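Local coordinates for beta-lactamase (Nostoc sp., PDB 6NHS), which probably hydrolyses the beta-lactam ring of penicillin-type antibiotics, as a class D serine beta-lactamase, at residues L31-S36 and T232-R237; K66-L71 and I165-R170; K133-G138 and K174-S179. All blocks are in the same frame, centred on the assembly; numbering follows the deposited sequence.

The three contacts sample both halves of a beta-lactamase fold. Contact 1 pairs the first strand, 35-41, with the last, 226-236, in the six-stranded antiparallel sheet, so the first and last strands of the sheet meet there, and the pairs of contacts 2 and 3 are formed by the chain in between. Contacts 2 and 3 adjoin, their centres about 8 Å apart, and their segments alternate along the sequence: 66-71, 133-138, 165-170, 174-179. Together they join helices 65-76, 125-135 and 161-172 and the loop that leads on to helix 180-189. Contact 1 lies apart, its centre about 22 Å from that of contact 2 and 29 Å from that of contact 3. Helix 65-76 carries Lys66 of a probable SxxK motif.

Contact 1. Residues L31-S36 and T232-R237; sequences LGIKGS and TNIDIR
The guanidinium group of Arg237 has CB of Lys34 at its edge, in plane, while CB of Asp235 lies over one face. It sits beside an antiparallel pairing of the first and last strands of the beta-lactamase sheet. Arg237 bends at chi3 (-96°) to bring NH2 to Asp235 OD2, a 2.8 Å salt bridge whose hydrogen bond is bent and weak. The Lys34 chain crosses the arginine at a slant, CD 3.3 Å from Arg237 NH2. A long, extended lysine suits this exposed position, since its methylenes pack on the arginine; the cationic ends, NZ and Arg237 NH2, sit 4.5 Å apart, and Asp235 OD2 beside NH2 probably eases their repulsion.

In the strand pairing, Ser36 and Asn233 form the hydrogen-bonded pair, with Ser36 N to Asn233 O at 2.7 Å and Asn233 N to Ser36 O at 3.1 Å. Next along, Gly35 faces Ile234 in a non-hydrogen-bonded pair; Gly35 CA comes within 3.1 Å of Asn233 O, a close fit that suits a residue without a side chain. Asp235 N then binds Lys34 O.

On the buried side, Ile33 CD1 meets CG2 of Ile234 at 3.5 Å, and Phe28 of helix 25-30 touches both isoleucines. Arg54 holds the polar ends of Asn233 and Asp235. Beyond the last bond, between Lys34 and Asp235, a water accepts from Lys34 N and donates to Asp235 O, 2.8 Å away.

Contact 2. Residues K66-L71 and I165-R170; sequences KIFNSL and IEFLQR. With FMT (formic acid), chain K.
Phe167 drives its ring into helix 66-71, and the close part of the contact gathers round the far end of that ring. CZ lies 3.7 Å from Leu71 CD1, which meets the ring at its edge, and 3.8 Å from Phe68 CA, while CE2 touches Ile67 CG2 at 3.7 Å. The ring points across because its CG stands anti to the backbone N (chi1 162°). A long flat residue suits this place: the helix axes stay 11.8 Å apart, and the phenyl group spans much of the gap. Phe68 lies with its own ring edge near Phe167 CE1, and Tyr137 packs against both rings.

Segment 66-71 lies on helix 65-76, which probably bears the SxxK motif of serine beta-lactamases, with Ser63 and Lys66. Lys66 takes no part in the packing; its NZ bonds to Ser63 OG and, at 2.6 Å, to O2 of a formic acid, probably from the crystallisation liquor. Contact is looser at the flank, where Ile67 CD1 and Leu168 CD2 approach no nearer than 4.2 Å. On the outward side of the other helix, Glu166 is exposed, Gln169 is partly so, and Arg170 NE forms a salt bridge with Glu175.

Contact 3. Residues K133-G138 and K174-S179; sequences KQVGYG and KELPFS. With FMT (formic acid), chain I.
Val135 and Pro177 provide the central apolar contact, Val135 CG2 lying 3.8 Å from Pro177 CD. The two branches of the valine divide the work. CG1, anti to the backbone N (chi1 170°), meets both methyls of Leu176, CD1 and CD2, at 4.1 Å, whereas CG2 also reaches Phe178 CE2 at 4.0 Å. Valine suits the place because its two short, diverging methyls reach three neighbours at once. Helix 65-76 adjoins, with Phe68 touching Val135 and Leu71 touching Phe178; Phe167 of helix 161-172 packs on Val135 and Leu176.

A polar side chain also packs on the proline. Gln134 is extended and passes Pro177 in the opposite sense, so that its whole amide group lies against the CB-CG side of the ring, CD 3.8 Å from Pro177 CG and OE1 3.8 Å from Pro177 CB. The flat amide of a glutamine suits this exposed margin, where it can lie along the proline.

No hydrogen bond joins the two segments. At the end of segment 174-179, Ser179 OG bonds to O2 of a formic acid, probably from the crystallisation liquor, at 2.9 Å, and to Thr182 OG1, while Ser179 N bonds to Glu75 OE1.

Helix ends and turns frame the contact. Pro177 centres an inverse gamma turn, Ser179 is the N-cap of helix 180-189, and Gly136 and Lys174, both with positive phi, are the C-prime residues of Schellman motifs ending helices 125-135 and 161-172.

Contact 1. Residues L31-S36 and T232-R237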
loop_
_atom_site.group_PDB
_atom_site.type_symbol
_atom_site.label_atom_id
_atom_site.label_comp_id
_atom_site.label_asym_id
_atom_site.label_seq_id
_atom_site.Cartn_x
_atom_site.Cartn_y
_atom_site.Cartn_z
ATOM N N LEU A 31 5.792 17.299 -13.582
ATOM C CA LEU A 31 6.841 16.800 -12.705
ATOM C C LEU A 31 7.872 15.948 -13.432
ATOM O O LEU A 31 8.829 15.491 -12.800
ATOM C CB LEU A 31 6.219 16.001 -11.560
ATOM C CG LEU A 31 5.229 16.821 -10.735
ATOM C CD1 LEU A 31 4.504 15.956 -9.733
ATOM C CD2 LEU A 31 5.941 17.976 -10.028
ATOM N N GLY A 32 7.704 15.726 -14.734
ATOM C CA GLY A 32 8.688 14.985 -15.503
ATOM C C GLY A 32 8.825 13.530 -15.115
ATOM O O GLY A 32 9.927 12.979 -15.192
ATOM N N ILE A 33 7.736 12.887 -14.705
ATOM C CA ILE A 33 7.785 11.488 -14.302
ATOM C C ILE A 33 6.884 10.667 -15.216
ATOM O O ILE A 33 5.870 11.150 -15.733
ATOM C CB ILE A 33 7.388 11.288 -12.821
ATOM C CG1 ILE A 33 5.871 11.296 -12.665
ATOM C CG2 ILE A 33 8.005 12.372 -11.938
ATOM C CD1 ILE A 33 5.420 11.078 -11.253
ATOM N N LYS A 34 7.274 9.414 -15.423
ATOM C CA LYS A 34 6.480 8.449 -16.165
ATOM C C LYS A 34 5.729 7.574 -15.176
ATOM O O LYS A 34 6.309 7.111 -14.187
ATOM C CB LYS A 34 7.365 7.591 -17.068
ATOM C CG LYS A 34 8.152 8.388 -18.093
ATOM C CD LYS A 34 8.886 7.468 -19.054
ATOM C CE LYS A 34 9.636 8.256 -20.119
ATOM N NZ LYS A 34 10.344 7.351 -21.071
ATOM N N GLY A 35 4.444 7.355 -15.430
ATOM C CA GLY A 35 3.677 6.495 -14.542
ATOM C C GLY A 35 2.201 6.512 -14.865
ATOM O O GLY A 35 1.794 6.839 -15.985
ATOM N N SER A 36 1.402 6.168 -13.860
ATOM C CA SER A 36 -0.031 6.013 -14.041
ATOM C C SER A 36 -0.741 6.326 -12.738
ATOM O O SER A 36 -0.134 6.358 -11.662
ATOM C CB SER A 36 -0.390 4.593 -14.492
ATOM O OG SER A 36 0.033 3.645 -13.524
ATOM N N THR A 232 -1.394 4.919 -7.388
ATOM C CA THR A 232 -0.412 5.638 -8.183
ATOM C C THR A 232 0.831 4.773 -8.340
ATOM O O THR A 232 1.292 4.149 -7.377
ATOM C CB THR A 232 -0.053 6.980 -7.526
ATOM O OG1 THR A 232 -1.196 7.845 -7.545
ATOM C CG2 THR A 232 1.088 7.655 -8.265
ATOM N N ASN A 233 1.370 4.730 -9.555
ATOM C CA ASN A 233 2.524 3.894 -9.862
ATOM C C ASN A 233 3.423 4.664 -10.815
ATOM O O ASN A 233 2.969 5.077 -11.884
ATOM C CB ASN A 233 2.081 2.565 -10.486
ATOM C CG ASN A 233 3.224 1.597 -10.663
ATOM O OD1 ASN A 233 4.018 1.724 -11.594
ATOM N ND2 ASN A 233 3.312 0.614 -9.768
ATOM N N ILE A 234 4.687 4.871 -10.429
ATOM C CA ILE A 234 5.600 5.688 -11.222
ATOM C C ILE A 234 6.957 5.008 -11.346
ATOM O O ILE A 234 7.316 4.126 -10.563
ATOM C CB ILE A 234 5.795 7.102 -10.623
ATOM C CG1 ILE A 234 6.557 7.009 -9.293
ATOM C CG2 ILE A 234 4.463 7.797 -10.436
ATOM C CD1 ILE A 234 7.091 8.353 -8.791
ATOM N N ASP A 235 7.719 5.453 -12.345
ATOM C CA ASP A 235 9.145 5.172 -12.407
ATOM C C ASP A 235 9.898 6.126 -11.485
ATOM O O ASP A 235 9.632 7.331 -11.466
ATOM C CB ASP A 235 9.676 5.342 -13.832
ATOM C CG ASP A 235 9.165 4.282 -14.793
ATOM O OD1 ASP A 235 8.496 3.325 -14.353
ATOM O OD2 ASP A 235 9.447 4.419 -16.000
ATOM N N ILE A 236 10.853 5.589 -10.731
ATOM C CA ILE A 236 11.762 6.396 -9.921
ATOM C C ILE A 236 13.161 6.219 -10.496
ATOM O O ILE A 236 13.742 5.129 -10.419
ATOM C CB ILE A 236 11.716 6.005 -8.437
ATOM C CG1 ILE A 236 10.350 6.341 -7.841
ATOM C CG2 ILE A 236 12.827 6.715 -7.657
ATOM C CD1 ILE A 236 10.220 5.963 -6.380
ATOM N N ARG A 237 13.707 7.285 -11.083
ATOM C CA ARG A 237 15.049 7.240 -11.647
ATOM C C ARG A 237 16.033 8.153 -10.933
ATOM O O ARG A 237 17.232 8.105 -11.233
ATOM C CB ARG A 237 15.008 7.576 -13.146
ATOM C CG ARG A 237 14.602 6.378 -14.005
ATOM C CD ARG A 237 14.512 6.722 -15.481
ATOM N NE ARG A 237 13.145 7.047 -15.879
ATOM C CZ ARG A 237 12.277 6.163 -16.361
ATOM N NH1 ARG A 237 12.636 4.895 -16.511
ATOM N NH2 ARG A 237 11.052 6.548 -16.697
HETATM O O HOH W 1 9.608 8.906 -13.794
#

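Contact 2. Residues K66-L71 and I165-R170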
loop_
_atom_site.group_PDB
_atom_site.type_symbol
_atom_site.label_atom_id
_atom_site.label_comp_id
_atom_site.label_asym_id
_atom_site.label_seq_id
_atom_site.Cartn_x
_atom_site.Cartn_y
_atom_site.Cartn_z
ATOM N N LYS A 66 2.369 -3.810 3.170
ATOM C CA LYS A 66 2.144 -3.679 4.608
ATOM C C LYS A 66 0.659 -3.603 4.942
ATOM O O LYS A 66 0.257 -3.985 6.048
ATOM C CB LYS A 66 2.867 -2.442 5.155
ATOM C CG LYS A 66 4.385 -2.560 5.201
ATOM C CD LYS A 66 4.998 -1.351 5.919
ATOM C CE LYS A 66 6.487 -1.549 6.194
ATOM N NZ LYS A 66 7.333 -1.439 4.978
ATOM N N ILE A 67 -0.168 -3.113 4.013
ATOM C CA ILE A 67 -1.611 -3.079 4.257
ATOM C C ILE A 67 -2.153 -4.496 4.406
ATOM O O ILE A 67 -2.835 -4.821 5.384
ATOM C CB ILE A 67 -2.335 -2.317 3.134
ATOM C CG1 ILE A 67 -1.863 -0.858 3.068
ATOM C CG2 ILE A 67 -3.850 -2.396 3.334
ATOM C CD1 ILE A 67 -2.345 -0.122 1.803
ATOM N N PHE A 68 -1.843 -5.361 3.436
ATOM C CA PHE A 68 -2.260 -6.760 3.505
ATOM C C PHE A 68 -1.617 -7.470 4.692
ATOM O O PHE A 68 -2.289 -8.186 5.442
ATOM C CB PHE A 68 -1.901 -7.462 2.196
ATOM C CG PHE A 68 -2.269 -8.918 2.162
ATOM C CD1 PHE A 68 -1.395 -9.880 2.640
ATOM C CD2 PHE A 68 -3.488 -9.324 1.641
ATOM C CE1 PHE A 68 -1.734 -11.227 2.609
ATOM C CE2 PHE A 68 -3.829 -10.668 1.601
ATOM C CZ PHE A 68 -2.952 -11.615 2.092
ATOM N N ASN A 69 -0.305 -7.282 4.873
ATOM C CA ASN A 69 0.415 -7.961 5.949
ATOM C C ASN A 69 -0.155 -7.597 7.319
ATOM O O ASN A 69 -0.266 -8.457 8.202
ATOM C CB ASN A 69 1.903 -7.603 5.866
ATOM C CG ASN A 69 2.821 -8.699 6.408
ATOM O OD1 ASN A 69 2.369 -9.674 7.009
ATOM N ND2 ASN A 69 4.127 -8.532 6.188
ATOM N N SER A 70 -0.525 -6.326 7.510
ATOM C CA SER A 70 -1.085 -5.884 8.787
ATOM C C SER A 70 -2.392 -6.602 9.096
ATOM O O SER A 70 -2.636 -7.002 10.240
ATOM C CB SER A 70 -1.327 -4.368 8.770
ATOM O OG SER A 70 -0.141 -3.640 8.496
ATOM N N LEU A 71 -3.257 -6.743 8.085
ATOM C CA LEU A 71 -4.530 -7.435 8.261
ATOM C C LEU A 71 -4.322 -8.876 8.700
ATOM O O LEU A 71 -4.961 -9.346 9.651
ATOM C CB LEU A 71 -5.322 -7.397 6.953
ATOM C CG LEU A 71 -5.756 -6.005 6.509
ATOM C CD1 LEU A 71 -6.081 -5.995 5.009
ATOM C CD2 LEU A 71 -6.966 -5.581 7.342
ATOM N N ILE A 165 -6.592 -1.390 -6.217
ATOM C CA ILE A 165 -7.931 -0.827 -6.052
ATOM C C ILE A 165 -8.914 -1.907 -5.613
ATOM O O ILE A 165 -9.664 -1.735 -4.645
ATOM C CB ILE A 165 -8.392 -0.158 -7.361
ATOM C CG1 ILE A 165 -7.459 0.991 -7.746
ATOM C CG2 ILE A 165 -9.827 0.333 -7.235
ATOM C CD1 ILE A 165 -7.600 2.186 -6.867
ATOM N N GLU A 166 -8.934 -3.034 -6.333
ATOM C CA GLU A 166 -9.876 -4.103 -6.010
ATOM C C GLU A 166 -9.701 -4.575 -4.573
ATOM O O GLU A 166 -10.684 -4.746 -3.843
ATOM C CB GLU A 166 -9.699 -5.264 -6.996
ATOM C CG GLU A 166 -10.296 -6.578 -6.536
ATOM C CD GLU A 166 -11.777 -6.700 -6.815
ATOM O OE1 GLU A 166 -12.474 -5.662 -6.881
ATOM O OE2 GLU A 166 -12.245 -7.847 -6.977
ATOM N N PHE A 167 -8.451 -4.763 -4.145
ATOM C CA PHE A 167 -8.172 -5.184 -2.777
ATOM C C PHE A 167 -8.689 -4.156 -1.769
ATOM O O PHE A 167 -9.382 -4.507 -0.808
ATOM C CB PHE A 167 -6.660 -5.429 -2.630
ATOM C CG PHE A 167 -6.166 -5.450 -1.203
ATOM C CD1 PHE A 167 -6.665 -6.362 -0.288
ATOM C CD2 PHE A 167 -5.180 -4.566 -0.787
ATOM C CE1 PHE A 167 -6.210 -6.378 1.020
ATOM C CE2 PHE A 167 -4.722 -4.577 0.519
ATOM C CZ PHE A 167 -5.234 -5.490 1.419
ATOM N N LEU A 168 -8.388 -2.875 -1.989
ATOM C CA LEU A 168 -8.788 -1.851 -1.025
ATOM C C LEU A 168 -10.304 -1.693 -0.974
ATOM O O LEU A 168 -10.881 -1.510 0.106
ATOM C CB LEU A 168 -8.127 -0.520 -1.374
ATOM C CG LEU A 168 -6.615 -0.474 -1.172
ATOM C CD1 LEU A 168 -6.046 0.794 -1.774
ATOM C CD2 LEU A 168 -6.287 -0.566 0.321
ATOM N N GLN A 169 -10.961 -1.760 -2.131
ATOM C CA GLN A 169 -12.410 -1.622 -2.181
ATOM C C GLN A 169 -13.108 -2.794 -1.495
ATOM O O GLN A 169 -14.054 -2.593 -0.724
ATOM C CB GLN A 169 -12.853 -1.480 -3.638
ATOM C CG GLN A 169 -14.331 -1.260 -3.827
ATOM C CD GLN A 169 -15.075 -2.543 -4.092
ATOM O OE1 GLN A 169 -16.239 -2.680 -3.723
ATOM N NE2 GLN A 169 -14.411 -3.494 -4.748
ATOM N N ARG A 170 -12.651 -4.025 -1.753
ATOM C CA ARG A 170 -13.201 -5.187 -1.055
ATOM C C ARG A 170 -12.952 -5.102 0.444
ATOM O O ARG A 170 -13.819 -5.465 1.250
ATOM C CB ARG A 170 -12.595 -6.474 -1.607
ATOM C CG ARG A 170 -13.013 -6.795 -3.044
ATOM C CD ARG A 170 -12.546 -8.187 -3.402
ATOM N NE ARG A 170 -13.397 -9.216 -2.806
ATOM C CZ ARG A 170 -12.988 -10.449 -2.522
ATOM N NH1 ARG A 170 -11.730 -10.801 -2.758
ATOM N NH2 ARG A 170 -13.836 -11.327 -1.996
HETATM C C FMT K . 8.165 -4.184 4.065
HETATM O O1 FMT K . 7.217 -4.516 4.734
HETATM O O2 FMT K . 8.104 -3.218 3.303
#

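Contact 3. Residues K133-G138 and K174-S179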
loop_
_atom_site.group_PDB
_atom_site.type_symbol
_atom_site.label_atom_id
_atom_site.label_comp_id
_atom_site.label_asym_id
_atom_site.label_seq_id
_atom_site.Cartn_x
_atom_site.Cartn_y
_atom_site.Cartn_z
ATOM N N LYS A 133 -4.545 -16.263 -1.280
ATOM C CA LYS A 133 -5.473 -16.823 -2.255
ATOM C C LYS A 133 -6.924 -16.532 -1.889
ATOM O O LYS A 133 -7.750 -16.288 -2.774
ATOM C CB LYS A 133 -5.228 -18.325 -2.395
ATOM C CG LYS A 133 -3.871 -18.647 -3.006
ATOM C CD LYS A 133 -3.700 -20.133 -3.267
ATOM C CE LYS A 133 -2.421 -20.402 -4.048
ATOM N NZ LYS A 133 -2.231 -21.853 -4.368
ATOM N N GLN A 134 -7.256 -16.539 -0.594
ATOM C CA GLN A 134 -8.622 -16.222 -0.185
ATOM C C GLN A 134 -8.975 -14.780 -0.530
ATOM O O GLN A 134 -10.075 -14.500 -1.025
ATOM C CB GLN A 134 -8.782 -16.482 1.312
ATOM C CG GLN A 134 -10.212 -16.607 1.790
ATOM C CD GLN A 134 -10.296 -17.144 3.210
ATOM O OE1 GLN A 134 -11.383 -17.439 3.710
ATOM N NE2 GLN A 134 -9.145 -17.274 3.868
ATOM N N VAL A 135 -8.046 -13.853 -0.287
ATOM C CA VAL A 135 -8.253 -12.447 -0.627
ATOM C C VAL A 135 -8.133 -12.222 -2.130
ATOM O O VAL A 135 -8.753 -11.300 -2.682
ATOM C CB VAL A 135 -7.252 -11.577 0.165
ATOM C CG1 VAL A 135 -7.248 -10.134 -0.330
ATOM C CG2 VAL A 135 -7.577 -11.625 1.654
ATOM N N GLY A 136 -7.354 -13.049 -2.818
ATOM C CA GLY A 136 -7.083 -12.810 -4.222
ATOM C C GLY A 136 -6.088 -11.696 -4.455
ATOM O O GLY A 136 -6.271 -10.893 -5.376
ATOM N N TYR A 137 -5.021 -11.633 -3.653
ATOM C CA TYR A 137 -4.124 -10.480 -3.656
ATOM C C TYR A 137 -3.102 -10.596 -4.784
ATOM O O TYR A 137 -2.284 -11.521 -4.787
ATOM C CB TYR A 137 -3.411 -10.361 -2.308
ATOM C CG TYR A 137 -2.552 -9.118 -2.195
ATOM C CD1 TYR A 137 -1.223 -9.130 -2.604
ATOM C CD2 TYR A 137 -3.075 -7.931 -1.701
ATOM C CE1 TYR A 137 -0.432 -7.997 -2.517
ATOM C CE2 TYR A 137 -2.287 -6.784 -1.606
ATOM C CZ TYR A 137 -0.960 -6.834 -2.009
ATOM O OH TYR A 137 -0.162 -5.711 -1.932
ATOM N N GLY A 138 -3.128 -9.646 -5.722
ATOM C CA GLY A 138 -2.093 -9.579 -6.748
ATOM C C GLY A 138 -2.020 -10.837 -7.595
ATOM O O GLY A 138 -3.042 -11.437 -7.949
ATOM N N LYS A 174 -15.974 -4.774 3.593
ATOM C CA LYS A 174 -16.045 -5.866 4.567
ATOM C C LYS A 174 -16.322 -7.215 3.897
ATOM O O LYS A 174 -17.059 -8.047 4.427
ATOM C CB LYS A 174 -17.089 -5.560 5.648
ATOM C CG LYS A 174 -16.915 -4.167 6.260
ATOM C CD LYS A 174 -17.955 -3.856 7.323
ATOM C CE LYS A 174 -17.764 -2.432 7.851
ATOM N NZ LYS A 174 -18.579 -2.156 9.065
ATOM N N GLU A 175 -15.718 -7.435 2.728
ATOM C CA GLU A 175 -15.848 -8.702 2.018
ATOM C C GLU A 175 -14.718 -9.674 2.316
ATOM O O GLU A 175 -14.862 -10.874 2.044
ATOM C CB GLU A 175 -15.885 -8.469 0.507
ATOM C CG GLU A 175 -17.132 -7.813 -0.006
ATOM C CD GLU A 175 -17.154 -7.751 -1.520
ATOM O OE1 GLU A 175 -16.245 -8.325 -2.153
ATOM O OE2 GLU A 175 -18.081 -7.132 -2.076
ATOM N N LEU A 176 -13.596 -9.183 2.848
ATOM C CA LEU A 176 -12.408 -9.988 3.068
ATOM C C LEU A 176 -12.508 -10.728 4.396
ATOM O O LEU A 176 -13.295 -10.354 5.273
ATOM C CB LEU A 176 -11.162 -9.092 3.031
ATOM C CG LEU A 176 -11.002 -8.333 1.709
ATOM C CD1 LEU A 176 -9.690 -7.577 1.668
ATOM C CD2 LEU A 176 -11.121 -9.288 0.523
ATOM N N PRO A 177 -11.722 -11.801 4.581
ATOM C CA PRO A 177 -11.864 -12.620 5.800
ATOM C C PRO A 177 -11.125 -12.029 6.994
ATOM O O PRO A 177 -10.224 -12.644 7.572
ATOM C CB PRO A 177 -11.278 -13.966 5.352
ATOM C CG PRO A 177 -10.192 -13.574 4.405
ATOM C CD PRO A 177 -10.760 -12.393 3.632
ATOM N N PHE A 178 -11.504 -10.808 7.370
ATOM C CA PHE A 178 -10.936 -10.132 8.526
ATOM C C PHE A 178 -12.064 -9.610 9.404
ATOM O O PHE A 178 -13.079 -9.114 8.905
ATOM C CB PHE A 178 -9.999 -8.977 8.111
ATOM C CG PHE A 178 -8.915 -9.400 7.158
ATOM C CD1 PHE A 178 -7.914 -10.271 7.567
ATOM C CD2 PHE A 178 -8.913 -8.950 5.844
ATOM C CE1 PHE A 178 -6.928 -10.675 6.691
ATOM C CE2 PHE A 178 -7.917 -9.340 4.964
ATOM C CZ PHE A 178 -6.925 -10.208 5.386
ATOM N N SER A 179 -11.884 -9.745 10.714
ATOM C CA SER A 179 -12.883 -9.291 11.665
ATOM C C SER A 179 -12.988 -7.772 11.651
ATOM O O SER A 179 -12.074 -7.066 11.214
ATOM C CB SER A 179 -12.527 -9.762 13.072
ATOM O OG SER A 179 -11.388 -9.055 13.542
HETATM C C FMT I . -8.623 -9.954 15.554
HETATM O O1 FMT I . -8.394 -8.746 15.442
HETATM O O2 FMT I . -9.740 -10.469 15.446
#